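PDB 6PNR: alpha-glucosidase from [Eubacterium] rectale, which probably hydrolyses alpha-sulfoquinovosides derived from sulfolipids, as a glycoside hydrolase of family 31. Local coordinates for residues 14-19 and 175-179; 86-92 and 207-213; 108-114 and 124-128; 169-173 and 480-484; 179-183 and 223-228. One frame throughout, in Å; residues are numbered along the deposited sequence.

Interaction 1 of 5, residues 14-19 and 175-179; sequences VGEKRI and TNKYY
V14 N donates to K17 O over 2.8 Å, answered by K17 N to V14 O at 3.1 Å, and the turn closed by these two bonds sets the side chains of V14 and K17 against N176. K17 is bent at its second torsion and crosses the N176 side chain at about a right angle, so the amide oxygen OD1 rests against methylenes, 3.2 Å from K17 CD and 3.3 Å from K17 CE. K17 NZ also has a long, weak ion pair with D109. Deeper in, the contact turns apolar. I19 CG2 packs 3.6 Å from Y178 CE2, the two side chains sliding past each other in opposite directions, and I19 CD1 stands over one face of the phenol ring. V14 comes in obliquely, its CG2 4.4 Å from Y178 CD2, while its other methyl, CG1, sits 3.6 Å from the backbone oxygen of N176. V14 touches C213, and I19 and Y178 both touch I211, of strand 208-213. The type II' turn from V14 to K17 is the arrangement of a tight two-residue beta hairpin, here joining strands 10-14 and 17-22.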
# COMPACT_ATOMS: atom_id res chain seq x y z
N VAL A 14 -10.25 31.19 -19.41
CA VAL A 14 -11.03 30.58 -20.48
C VAL A 14 -12.44 31.14 -20.32
O VAL A 14 -13.17 30.76 -19.40
CB VAL A 14 -11.00 29.05 -20.41
CG1 VAL A 14 -12.07 28.44 -21.32
CG2 VAL A 14 -9.65 28.53 -20.82
N GLY A 15 -12.81 32.05 -21.21
CA GLY A 15 -14.01 32.83 -21.01
C GLY A 15 -13.86 33.73 -19.80
O GLY A 15 -12.94 34.55 -19.74
N GLU A 16 -14.75 33.57 -18.83
CA GLU A 16 -14.65 34.30 -17.57
C GLU A 16 -14.23 33.39 -16.42
O GLU A 16 -14.41 33.75 -15.25
CB GLU A 16 -15.99 34.98 -17.26
CG GLU A 16 -16.40 36.00 -18.31
CD GLU A 16 -17.89 36.28 -18.29
OE1 GLU A 16 -18.46 36.41 -17.18
OE2 GLU A 16 -18.49 36.34 -19.39
N LYS A 17 -13.66 32.23 -16.72
CA LYS A 17 -13.17 31.29 -15.71
C LYS A 17 -11.65 31.33 -15.71
O LYS A 17 -11.02 31.09 -16.75
CB LYS A 17 -13.69 29.88 -15.98
CG LYS A 17 -14.05 29.09 -14.74
CD LYS A 17 -15.37 28.36 -14.95
CE LYS A 17 -15.79 27.57 -13.72
NZ LYS A 17 -17.16 27.01 -13.86
N ARG A 18 -11.06 31.62 -14.55
CA ARG A 18 -9.61 31.64 -14.41
C ARG A 18 -9.09 30.21 -14.33
O ARG A 18 -9.51 29.44 -13.46
CB ARG A 18 -9.23 32.43 -13.16
CG ARG A 18 -7.75 32.77 -13.04
CD ARG A 18 -7.43 33.54 -11.77
NE ARG A 18 -7.89 32.85 -10.56
CZ ARG A 18 -8.96 33.22 -9.86
NH1 ARG A 18 -9.67 34.27 -10.24
NH2 ARG A 18 -9.31 32.53 -8.78
N ILE A 19 -8.20 29.83 -15.25
CA ILE A 19 -7.62 28.49 -15.22
C ILE A 19 -6.16 28.47 -14.78
O ILE A 19 -5.68 27.41 -14.34
CB ILE A 19 -7.78 27.77 -16.58
CG1 ILE A 19 -6.97 28.47 -17.66
CG2 ILE A 19 -9.24 27.66 -16.98
CD1 ILE A 19 -6.83 27.62 -18.91
N THR A 175 -14.09 20.25 -17.59
CA THR A 175 -15.44 20.72 -17.87
C THR A 175 -15.51 22.23 -18.08
O THR A 175 -16.57 22.73 -18.45
CB THR A 175 -16.38 20.28 -16.74
OG1 THR A 175 -15.85 20.65 -15.47
CG2 THR A 175 -16.54 18.75 -16.76
N ASN A 176 -14.42 22.95 -17.86
CA ASN A 176 -14.30 24.31 -18.40
C ASN A 176 -14.06 24.30 -19.91
O ASN A 176 -13.80 25.37 -20.47
CB ASN A 176 -13.16 25.06 -17.71
CG ASN A 176 -13.42 25.28 -16.24
OD1 ASN A 176 -14.57 25.34 -15.80
ND2 ASN A 176 -12.35 25.38 -15.46
N LYS A 177 -14.11 23.13 -20.54
CA LYS A 177 -14.03 22.99 -22.00
C LYS A 177 -12.68 23.45 -22.54
O LYS A 177 -12.58 24.24 -23.47
CB LYS A 177 -15.18 23.72 -22.69
CG LYS A 177 -16.50 22.96 -22.60
CD LYS A 177 -17.60 23.67 -23.35
CE LYS A 177 -18.96 23.23 -22.85
NZ LYS A 177 -20.07 23.84 -23.63
N TYR A 178 -11.62 22.92 -21.92
CA TYR A 178 -10.28 22.96 -22.46
C TYR A 178 -9.65 21.58 -22.27
O TYR A 178 -10.10 20.79 -21.43
CB TYR A 178 -9.41 24.05 -21.79
CG TYR A 178 -9.04 23.79 -20.33
CD1 TYR A 178 -7.98 22.95 -19.99
CD2 TYR A 178 -9.74 24.39 -19.28
CE1 TYR A 178 -7.64 22.71 -18.68
CE2 TYR A 178 -9.40 24.16 -17.96
CZ TYR A 178 -8.35 23.31 -17.66
OH TYR A 178 -7.99 23.05 -16.35
N TYR A 179 -8.62 21.30 -23.06
CA TYR A 179 -7.72 20.20 -22.76
C TYR A 179 -6.34 20.79 -22.51
O TYR A 179 -6.00 21.86 -23.02
CB TYR A 179 -7.66 19.14 -23.89
CG TYR A 179 -6.76 19.47 -25.07
CD1 TYR A 179 -5.41 19.12 -25.07
CD2 TYR A 179 -7.29 20.07 -26.20
CE1 TYR A 179 -4.61 19.40 -26.17
CE2 TYR A 179 -6.49 20.34 -27.30
CZ TYR A 179 -5.16 20.03 -27.28
OH TYR A 179 -4.39 20.32 -28.38

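Interaction 2 of 5, residues 86-92 and 207-213; sequences NLCTIDF and KQIRIEC
Q208 and D91 lie side by side, pointing the same way, on the polar face of two antiparallel strands. The Q208 CB is 3.7 Å from the backbone oxygen of I90. With chi1 at 179° the chain continues extended, so that CG passes 3.4 Å from D91 OD1 and CD comes 4.0 Å from T89 CB. At the tip OE1 turns toward the methyl of T89, while NE2 donates to D91 OD1 over 2.7 Å, nearly straight at 172°. The acceptor lies in the amide plane and is met on its syn side, a little out of the carboxylate plane; amide and carboxylate are turned 51° apart. Farther along, L87 CD1 sits over the centre of the R210 guanidinium, 3.5 Å from CZ; R210 forms a salt bridge with E212, and both bond to the hydroxyl of Y179. The other face carries I90, I209, I211 and C88, which is disulfide-bonded to C83; the F92 ring reaches I209 with its edge, CE2 3.7 Å from CG1. Backbone bonds from N86 to F92 fix the register. Hydrophobic burial thus holds one face, while hydrogen bonds and one salt bridge, the guanidinium covered on one face by L87, appear to order the other.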
# COMPACT_ATOMS: atom_id res chain seq x y z
N ASN A 86 -7.87 30.44 -29.21
CA ASN A 86 -8.15 29.08 -28.75
C ASN A 86 -6.95 28.31 -28.25
O ASN A 86 -7.14 27.22 -27.69
CB ASN A 86 -8.83 28.26 -29.85
CG ASN A 86 -10.18 28.82 -30.26
OD1 ASN A 86 -10.36 29.23 -31.40
ND2 ASN A 86 -11.13 28.83 -29.33
N LEU A 87 -5.72 28.81 -28.42
CA LEU A 87 -4.52 28.03 -28.12
C LEU A 87 -3.55 28.84 -27.29
O LEU A 87 -3.24 29.98 -27.63
CB LEU A 87 -3.83 27.56 -29.41
CG LEU A 87 -2.49 26.84 -29.22
CD1 LEU A 87 -2.67 25.54 -28.42
CD2 LEU A 87 -1.84 26.57 -30.57
N CYS A 88 -3.03 28.23 -26.22
CA CYS A 88 -1.94 28.81 -25.44
C CYS A 88 -0.86 27.76 -25.25
O CYS A 88 -1.15 26.62 -24.89
CB CYS A 88 -2.41 29.31 -24.07
SG CYS A 88 -3.47 30.78 -24.10
N THR A 89 0.38 28.14 -25.51
CA THR A 89 1.52 27.29 -25.24
C THR A 89 2.41 27.97 -24.21
O THR A 89 2.59 29.19 -24.24
CB THR A 89 2.32 26.97 -26.52
OG1 THR A 89 2.82 28.18 -27.09
CG2 THR A 89 1.43 26.25 -27.54
N ILE A 90 2.94 27.17 -23.29
CA ILE A 90 3.91 27.63 -22.31
C ILE A 90 5.17 26.80 -22.52
O ILE A 90 5.17 25.60 -22.25
CB ILE A 90 3.40 27.49 -20.88
CG1 ILE A 90 1.98 28.04 -20.78
CG2 ILE A 90 4.34 28.19 -19.91
CD1 ILE A 90 1.38 27.90 -19.40
N ASP A 91 6.24 27.43 -23.01
CA ASP A 91 7.52 26.77 -23.19
C ASP A 91 8.39 27.06 -21.98
O ASP A 91 8.48 28.21 -21.54
CB ASP A 91 8.19 27.25 -24.48
CG ASP A 91 7.35 26.99 -25.72
OD1 ASP A 91 7.09 25.81 -26.03
OD2 ASP A 91 6.93 27.96 -26.39
N PHE A 92 9.00 26.02 -21.42
CA PHE A 92 9.79 26.11 -20.20
C PHE A 92 11.26 25.93 -20.50
O PHE A 92 11.65 24.94 -21.13
CB PHE A 92 9.36 25.06 -19.17
CG PHE A 92 7.96 25.25 -18.66
CD1 PHE A 92 7.68 26.22 -17.71
CD2 PHE A 92 6.93 24.46 -19.12
CE1 PHE A 92 6.40 26.40 -17.25
CE2 PHE A 92 5.65 24.63 -18.66
CZ PHE A 92 5.38 25.60 -17.72
N LYS A 207 9.23 20.31 -21.64
CA LYS A 207 9.48 21.26 -22.72
C LYS A 207 8.37 22.29 -22.82
O LYS A 207 8.63 23.48 -23.03
CB LYS A 207 9.63 20.53 -24.05
CG LYS A 207 11.00 19.92 -24.28
CD LYS A 207 11.08 19.22 -25.65
CE LYS A 207 10.37 17.86 -25.65
NZ LYS A 207 11.05 16.85 -24.77
N GLN A 208 7.12 21.85 -22.67
CA GLN A 208 6.01 22.72 -23.02
C GLN A 208 4.74 22.18 -22.40
O GLN A 208 4.56 20.96 -22.26
CB GLN A 208 5.84 22.82 -24.55
CG GLN A 208 4.68 23.67 -25.00
CD GLN A 208 4.42 23.55 -26.50
OE1 GLN A 208 3.57 22.77 -26.94
NE2 GLN A 208 5.17 24.31 -27.29
N ILE A 209 3.86 23.09 -22.03
CA ILE A 209 2.48 22.77 -21.68
C ILE A 209 1.59 23.47 -22.69
O ILE A 209 1.81 24.64 -23.02
CB ILE A 209 2.15 23.17 -20.23
CG1 ILE A 209 2.88 22.23 -19.25
CG2 ILE A 209 0.62 23.16 -19.99
CD1 ILE A 209 2.70 22.54 -17.77
N ARG A 210 0.60 22.73 -23.20
CA ARG A 210 -0.29 23.18 -24.25
C ARG A 210 -1.71 23.18 -23.71
O ARG A 210 -2.14 22.22 -23.05
CB ARG A 210 -0.17 22.26 -25.46
CG ARG A 210 -1.05 22.61 -26.62
CD ARG A 210 -0.87 21.60 -27.73
NE ARG A 210 -1.78 21.89 -28.82
CZ ARG A 210 -1.44 22.59 -29.89
NH1 ARG A 210 -0.20 23.05 -30.02
NH2 ARG A 210 -2.35 22.82 -30.84
N ILE A 211 -2.43 24.28 -23.94
CA ILE A 211 -3.81 24.43 -23.47
C ILE A 211 -4.65 24.92 -24.63
O ILE A 211 -4.29 25.91 -25.28
CB ILE A 211 -3.91 25.41 -22.29
CG1 ILE A 211 -2.92 25.04 -21.18
CG2 ILE A 211 -5.34 25.43 -21.77
CD1 ILE A 211 -3.00 25.97 -19.96
N GLU A 212 -5.76 24.25 -24.89
CA GLU A 212 -6.58 24.61 -26.04
C GLU A 212 -8.05 24.48 -25.66
O GLU A 212 -8.45 23.47 -25.08
CB GLU A 212 -6.21 23.72 -27.23
CG GLU A 212 -6.87 24.07 -28.53
CD GLU A 212 -6.10 23.54 -29.75
OE1 GLU A 212 -5.25 22.62 -29.60
OE2 GLU A 212 -6.35 24.07 -30.85
N CYS A 213 -8.85 25.49 -25.99
CA CYS A 213 -10.25 25.52 -25.59
C CYS A 213 -11.17 25.40 -26.81
O CYS A 213 -10.74 25.46 -27.96
CB CYS A 213 -10.58 26.80 -24.80
SG CYS A 213 -10.62 28.37 -25.78

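Interaction 3 of 5, residues 108-114 and 124-128; sequences ADKEEKC and FNLRG
R127 reaches into the turn formed by D109 to E112 and makes the tightest part of this contact. Its NH1 donates to D109 O at 2.8 Å and E112 O at 2.7 Å, both close to the guanidinium plane; NH2 adds a weak bond to D109 O and is also held by the carbonyls of N194 and D195. A bend at chi2 (73°) swings the chain round so that CD passes 3.4 Å from E112 O. D109 O also accepts from E112 N, the bond of the type I turn. Shortening R127 to an alanine is likely to cost E112 O this donor, leave D109 O with E112 N, and part the turn from the N194 and D195 carbonyls. At the other end L126 N donates to C114 O over 2.7 Å, while N125 OD1 accepts from R127 N at 3.0 Å in an Asx turn and takes a weak bond from C114 N. The packing is looser toward solvent: K113 CG lies 3.7 Å from N125 ND2, its NZ going on to a salt bridge with D588, and exposed K110 and E111 point away. The loops flank strand 114-118, with R127 and C114 against H198 of strand 197-202 and F124 against helix 469-481.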
# COMPACT_ATOMS: atom_id res chain seq x y z
N ALA A 108 -8.73 25.62 -10.21
CA ALA A 108 -9.92 24.79 -10.33
C ALA A 108 -10.93 25.21 -9.28
O ALA A 108 -10.63 25.97 -8.36
CB ALA A 108 -9.57 23.30 -10.19
N ASP A 109 -12.15 24.69 -9.42
CA ASP A 109 -13.16 24.88 -8.39
C ASP A 109 -13.80 23.53 -8.08
O ASP A 109 -13.61 22.54 -8.80
CB ASP A 109 -14.21 25.92 -8.80
CG ASP A 109 -14.98 25.55 -10.05
OD1 ASP A 109 -15.20 24.34 -10.31
OD2 ASP A 109 -15.38 26.47 -10.79
N LYS A 110 -14.58 23.51 -7.00
CA LYS A 110 -15.05 22.24 -6.43
C LYS A 110 -15.93 21.47 -7.41
O LYS A 110 -15.89 20.23 -7.42
CB LYS A 110 -15.79 22.50 -5.12
CG LYS A 110 -16.20 21.24 -4.38
CD LYS A 110 -16.96 21.55 -3.08
CE LYS A 110 -17.30 20.27 -2.32
NZ LYS A 110 -17.99 20.53 -1.02
N GLU A 111 -16.71 22.15 -8.24
CA GLU A 111 -17.67 21.47 -9.10
C GLU A 111 -17.07 20.97 -10.41
O GLU A 111 -17.75 20.26 -11.15
CB GLU A 111 -18.86 22.39 -9.40
CG GLU A 111 -19.63 22.87 -8.18
CD GLU A 111 -18.94 24.01 -7.43
OE1 GLU A 111 -17.98 24.61 -7.98
OE2 GLU A 111 -19.34 24.30 -6.28
N GLU A 112 -15.83 21.33 -10.71
CA GLU A 112 -15.20 20.96 -11.97
C GLU A 112 -14.93 19.46 -12.04
O GLU A 112 -14.62 18.81 -11.03
CB GLU A 112 -13.90 21.74 -12.13
CG GLU A 112 -13.11 21.44 -13.39
CD GLU A 112 -11.85 22.29 -13.48
OE1 GLU A 112 -11.69 23.19 -12.62
OE2 GLU A 112 -11.03 22.05 -14.39
N LYS A 113 -15.04 18.90 -13.24
CA LYS A 113 -14.70 17.50 -13.49
C LYS A 113 -13.68 17.42 -14.62
O LYS A 113 -13.54 18.35 -15.42
CB LYS A 113 -15.97 16.69 -13.81
CG LYS A 113 -16.86 16.61 -12.59
CD LYS A 113 -18.27 16.16 -12.86
CE LYS A 113 -19.01 16.16 -11.52
NZ LYS A 113 -20.43 15.79 -11.64
N CYS A 114 -12.97 16.29 -14.66
CA CYS A 114 -11.82 16.12 -15.55
C CYS A 114 -11.79 14.70 -16.09
O CYS A 114 -12.10 13.74 -15.36
CB CYS A 114 -10.51 16.41 -14.81
SG CYS A 114 -10.32 18.13 -14.28
N PHE A 124 -13.45 7.24 -14.98
CA PHE A 124 -13.49 8.13 -16.13
C PHE A 124 -13.32 9.58 -15.67
O PHE A 124 -12.36 10.26 -16.06
CB PHE A 124 -14.81 7.90 -16.87
CG PHE A 124 -15.01 8.76 -18.09
CD1 PHE A 124 -13.98 9.00 -18.98
CD2 PHE A 124 -16.28 9.27 -18.37
CE1 PHE A 124 -14.20 9.78 -20.13
CE2 PHE A 124 -16.50 10.06 -19.52
CZ PHE A 124 -15.46 10.31 -20.39
N ASN A 125 -14.21 10.06 -14.80
CA ASN A 125 -13.97 11.32 -14.11
C ASN A 125 -12.81 11.15 -13.14
O ASN A 125 -12.89 10.35 -12.19
CB ASN A 125 -15.23 11.79 -13.38
CG ASN A 125 -14.99 13.02 -12.53
OD1 ASN A 125 -14.05 13.78 -12.75
ND2 ASN A 125 -15.87 13.23 -11.54
N LEU A 126 -11.73 11.89 -13.38
CA LEU A 126 -10.51 11.81 -12.59
C LEU A 126 -10.59 12.59 -11.28
O LEU A 126 -9.70 12.41 -10.43
CB LEU A 126 -9.33 12.35 -13.41
CG LEU A 126 -9.23 11.82 -14.83
CD1 LEU A 126 -8.12 12.54 -15.57
CD2 LEU A 126 -8.99 10.31 -14.83
N ARG A 127 -11.60 13.44 -11.10
CA ARG A 127 -11.61 14.33 -9.94
C ARG A 127 -11.62 13.54 -8.64
O ARG A 127 -12.32 12.52 -8.53
CB ARG A 127 -12.82 15.27 -9.99
CG ARG A 127 -12.58 16.59 -9.25
CD ARG A 127 -11.63 17.49 -10.03
NE ARG A 127 -11.03 18.55 -9.22
CZ ARG A 127 -11.66 19.66 -8.85
NH1 ARG A 127 -12.93 19.86 -9.21
NH2 ARG A 127 -11.03 20.58 -8.13
N GLY A 128 -10.83 13.99 -7.66
CA GLY A 128 -10.77 13.37 -6.36
C GLY A 128 -9.69 12.32 -6.20
O GLY A 128 -9.51 11.81 -5.09

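Interaction 4 of 5, residues 169-173 and 480-484; sequences QPTFV and GMMGC
A Schellman motif ends helix 469-481, and the two methionines just before its glycine, M481 and M482, pack on strand 168-174 through T171 and V173. G483 takes the positive phi of this cap, one of its two bonds back into the last turn being G483 N to G480 O at 3.0 Å; M481 and M482, next to the cap, both face the strand. M482 has CG anti to its carbonyl carbon (chi1 -57°) and bends again at chi2 and chi3, which lays the thioether alongside the backbone: SD is 3.5 Å from T171 O and 3.9 Å from T171 CB, and CE comes to 4.1 Å from V173 CG2. M481 crosses V173 at about a right angle, its CE 3.9 Å from V173 CG1. The contact thus joins the family 31 TIM-barrel domain, to which the helix belongs, to the eight-stranded antiparallel sheet of the N-terminal part. With an alanine at M482, a gap is likely to open beside T171, its carbonyl losing the SD contact, while V173 would keep M481. The polar groups at this buried junction are tied in as well. Q169 NE2 donates to T171 OG1 over 2.8 Å, the hydroxyl lying near the amide plane, and T171 OG1 is also hydrogen-bonded with H181 ND1. Q448 links the two sides, its NE2 bonding both M482 O and Q169 OE1.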
# COMPACT_ATOMS: atom_id res chain seq x y z
N GLN A 169 -1.61 8.83 -20.32
CA GLN A 169 -1.17 9.96 -21.10
C GLN A 169 -1.23 11.21 -20.23
O GLN A 169 -2.19 11.38 -19.48
CB GLN A 169 -2.02 10.16 -22.37
CG GLN A 169 -1.36 11.05 -23.42
CD GLN A 169 -2.16 11.17 -24.71
OE1 GLN A 169 -2.41 10.18 -25.40
NE2 GLN A 169 -2.58 12.40 -25.03
N PRO A 170 -0.22 12.08 -20.31
CA PRO A 170 -0.24 13.31 -19.50
C PRO A 170 -1.09 14.40 -20.14
O PRO A 170 -0.60 15.46 -20.52
CB PRO A 170 1.25 13.67 -19.43
CG PRO A 170 1.75 13.27 -20.81
CD PRO A 170 1.03 11.97 -21.09
N THR A 171 -2.39 14.12 -20.27
CA THR A 171 -3.35 14.95 -20.99
C THR A 171 -4.70 14.77 -20.31
O THR A 171 -5.10 13.64 -20.03
CB THR A 171 -3.45 14.51 -22.45
OG1 THR A 171 -2.14 14.21 -22.96
CG2 THR A 171 -4.13 15.58 -23.32
N PHE A 172 -5.40 15.87 -20.03
CA PHE A 172 -6.76 15.74 -19.52
C PHE A 172 -7.66 16.80 -20.15
O PHE A 172 -7.19 17.80 -20.70
CB PHE A 172 -6.81 15.82 -17.98
CG PHE A 172 -6.54 17.19 -17.42
CD1 PHE A 172 -5.25 17.60 -17.12
CD2 PHE A 172 -7.58 18.07 -17.18
CE1 PHE A 172 -5.00 18.87 -16.60
CE2 PHE A 172 -7.35 19.33 -16.66
CZ PHE A 172 -6.06 19.73 -16.37
N VAL A 173 -8.96 16.54 -20.07
CA VAL A 173 -10.01 17.43 -20.54
C VAL A 173 -10.78 17.91 -19.32
O VAL A 173 -11.16 17.10 -18.47
CB VAL A 173 -10.96 16.70 -21.51
CG1 VAL A 173 -12.15 17.60 -21.91
CG2 VAL A 173 -10.20 16.23 -22.74
N GLY A 480 -11.36 7.63 -25.81
CA GLY A 480 -11.99 8.45 -26.83
C GLY A 480 -11.83 9.93 -26.54
O GLY A 480 -11.64 10.73 -27.46
N MET A 481 -11.91 10.32 -25.27
CA MET A 481 -11.68 11.71 -24.91
C MET A 481 -10.24 12.13 -25.18
O MET A 481 -9.97 13.34 -25.28
CB MET A 481 -12.05 11.95 -23.44
CG MET A 481 -13.55 11.85 -23.14
SD MET A 481 -14.55 13.01 -24.15
CE MET A 481 -13.87 14.58 -23.62
N MET A 482 -9.32 11.18 -25.32
CA MET A 482 -7.94 11.47 -25.70
C MET A 482 -7.72 11.46 -27.20
O MET A 482 -6.59 11.67 -27.64
CB MET A 482 -6.99 10.45 -25.05
CG MET A 482 -7.09 10.41 -23.55
SD MET A 482 -6.26 11.81 -22.76
CE MET A 482 -7.54 13.07 -22.70
N GLY A 483 -8.77 11.23 -28.00
CA GLY A 483 -8.61 11.20 -29.45
C GLY A 483 -8.33 9.84 -30.05
O GLY A 483 -8.08 9.76 -31.26
N CYS A 484 -8.35 8.76 -29.26
CA CYS A 484 -8.29 7.40 -29.78
C CYS A 484 -9.73 6.91 -29.87
O CYS A 484 -10.29 6.39 -28.89
CB CYS A 484 -7.41 6.50 -28.91
SG CYS A 484 -5.65 6.88 -29.06

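Interaction 5 of 5, residues 179-183 and 223-228; sequences YLHVD and RITTYF
H181 and F228 form a T-shaped pair: the edge of the phenyl ring points at a face of the imidazole, with the planes at 90° and the centroids 4.8 Å apart. F228 CZ is the leading atom, 3.5 Å from H181 ND1 and offset toward the rim of the imidazole. H181, whose ND1 is tied to T171, reaches this position because its CG is anti to the backbone N (chi1 177°). Y227 crosses H181 at about a right angle, so that H181 CD2 lies near the plane of the phenol at its edge, 3.9 Å from Y227 CE2. Y179 offers a face instead. I224 CG1 stands over it in a CH-pi contact, 3.7 Å from the Y179 ring centroid, as the two side chains slide past each other in opposite directions. The phenol tip of Y179, with E212 and R210 as its polar partners, runs on to Y227, with OH 3.6 Å from Y227 CB; R210 in turn makes a cation-pi contact with Y227. Strand and helix axes, 10.7 Å apart and only 21° from parallel, give the aligned packing of an alpha-helix laid along a beta-sheet face, here helix 217-228 on strand 178-182.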
# COMPACT_ATOMS: atom_id res chain seq x y z
N TYR A 179 -8.62 21.30 -23.06
CA TYR A 179 -7.72 20.20 -22.76
C TYR A 179 -6.34 20.79 -22.51
O TYR A 179 -6.00 21.86 -23.02
CB TYR A 179 -7.66 19.14 -23.89
CG TYR A 179 -6.76 19.47 -25.07
CD1 TYR A 179 -5.41 19.12 -25.07
CD2 TYR A 179 -7.29 20.07 -26.20
CE1 TYR A 179 -4.61 19.40 -26.17
CE2 TYR A 179 -6.49 20.34 -27.30
CZ TYR A 179 -5.16 20.03 -27.28
OH TYR A 179 -4.39 20.32 -28.38
N LEU A 180 -5.56 20.08 -21.70
CA LEU A 180 -4.21 20.48 -21.36
C LEU A 180 -3.31 19.28 -21.57
O LEU A 180 -3.62 18.17 -21.11
CB LEU A 180 -4.11 20.98 -19.90
CG LEU A 180 -2.77 21.49 -19.36
CD1 LEU A 180 -3.01 22.40 -18.17
CD2 LEU A 180 -1.85 20.35 -18.95
N HIS A 181 -2.20 19.49 -22.26
CA HIS A 181 -1.22 18.45 -22.54
C HIS A 181 0.14 18.89 -22.02
O HIS A 181 0.55 20.04 -22.25
CB HIS A 181 -1.12 18.17 -24.05
CG HIS A 181 -0.07 17.16 -24.39
ND1 HIS A 181 -0.12 15.87 -23.91
CD2 HIS A 181 1.06 17.26 -25.12
CE1 HIS A 181 0.94 15.21 -24.35
NE2 HIS A 181 1.67 16.03 -25.09
N VAL A 182 0.83 17.99 -21.34
CA VAL A 182 2.22 18.20 -20.93
C VAL A 182 3.10 17.44 -21.91
O VAL A 182 3.02 16.20 -21.99
CB VAL A 182 2.47 17.75 -19.49
CG1 VAL A 182 3.93 18.04 -19.08
CG2 VAL A 182 1.50 18.42 -18.52
N ASP A 183 3.96 18.16 -22.63
CA ASP A 183 4.79 17.58 -23.68
C ASP A 183 6.02 16.93 -23.04
O ASP A 183 7.13 17.45 -23.06
CB ASP A 183 5.19 18.66 -24.69
CG ASP A 183 5.87 18.09 -25.93
OD1 ASP A 183 6.09 16.86 -26.01
OD2 ASP A 183 6.18 18.89 -26.84
N ARG A 223 -10.05 19.60 -32.13
CA ARG A 223 -8.75 20.21 -31.85
C ARG A 223 -7.75 19.20 -31.29
O ARG A 223 -6.56 19.22 -31.65
CB ARG A 223 -8.93 21.39 -30.89
CG ARG A 223 -9.89 22.47 -31.42
CD ARG A 223 -9.58 23.83 -30.79
NE ARG A 223 -10.68 24.79 -30.98
CZ ARG A 223 -10.80 25.59 -32.04
NH1 ARG A 223 -9.89 25.56 -33.01
NH2 ARG A 223 -11.84 26.41 -32.12
N ILE A 224 -8.20 18.34 -30.37
CA ILE A 224 -7.32 17.33 -29.79
C ILE A 224 -6.67 16.49 -30.88
O ILE A 224 -5.46 16.26 -30.89
CB ILE A 224 -8.11 16.46 -28.79
CG1 ILE A 224 -8.32 17.23 -27.48
CG2 ILE A 224 -7.42 15.11 -28.54
CD1 ILE A 224 -9.25 16.54 -26.49
N THR A 225 -7.48 16.03 -31.84
CA THR A 225 -6.97 15.12 -32.85
C THR A 225 -6.26 15.85 -33.99
O THR A 225 -5.38 15.27 -34.63
CB THR A 225 -8.10 14.26 -33.40
OG1 THR A 225 -9.18 15.10 -33.85
CG2 THR A 225 -8.63 13.34 -32.30
N THR A 226 -6.60 17.13 -34.24
CA THR A 226 -5.74 17.93 -35.11
C THR A 226 -4.31 17.96 -34.56
O THR A 226 -3.34 17.87 -35.32
CB THR A 226 -6.29 19.35 -35.27
OG1 THR A 226 -7.52 19.29 -36.01
CG2 THR A 226 -5.29 20.24 -36.03
N TYR A 227 -4.17 18.03 -33.23
CA TYR A 227 -2.84 18.10 -32.64
C TYR A 227 -2.19 16.72 -32.54
O TYR A 227 -1.02 16.55 -32.90
CB TYR A 227 -2.90 18.74 -31.25
CG TYR A 227 -1.55 18.79 -30.57
CD1 TYR A 227 -0.51 19.55 -31.11
CD2 TYR A 227 -1.30 18.07 -29.41
CE1 TYR A 227 0.74 19.58 -30.51
CE2 TYR A 227 -0.05 18.10 -28.80
CZ TYR A 227 0.96 18.86 -29.35
OH TYR A 227 2.20 18.90 -28.76
N PHE A 228 -2.91 15.72 -32.02
CA PHE A 228 -2.29 14.42 -31.77
C PHE A 228 -2.34 13.48 -32.97
O PHE A 228 -1.45 12.64 -33.12
CB PHE A 228 -2.98 13.72 -30.59
CG PHE A 228 -2.68 14.34 -29.25
CD1 PHE A 228 -1.40 14.29 -28.72
CD2 PHE A 228 -3.68 14.93 -28.50
CE1 PHE A 228 -1.12 14.84 -27.47
CE2 PHE A 228 -3.41 15.49 -27.24
CZ PHE A 228 -2.13 15.44 -26.73

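Four of the five contacts lie on one eight-stranded antiparallel sheet, in which strands 87-94, 208-213, 178-182, 168-174 and 114-118 are consecutive neighbours, and interaction 3 borders its outermost strand, 114-118. Interaction 2 is a strand pair within it; interactions 1 and 5 share Y179 and strand 178-182, the former bringing in the N-terminal hairpin, the latter helix 217-228. Interaction 4, centred about 8 Å from interaction 5, attaches the sheet to the catalytic barrel domain. Interaction 3, about 21 Å from interaction 2 between centres, touches interactions 1 and 4. Segments of interactions 1, 2 and 4 alternate along the chain, interlocking distant sequence. None includes a residue of the inhibitor pocket.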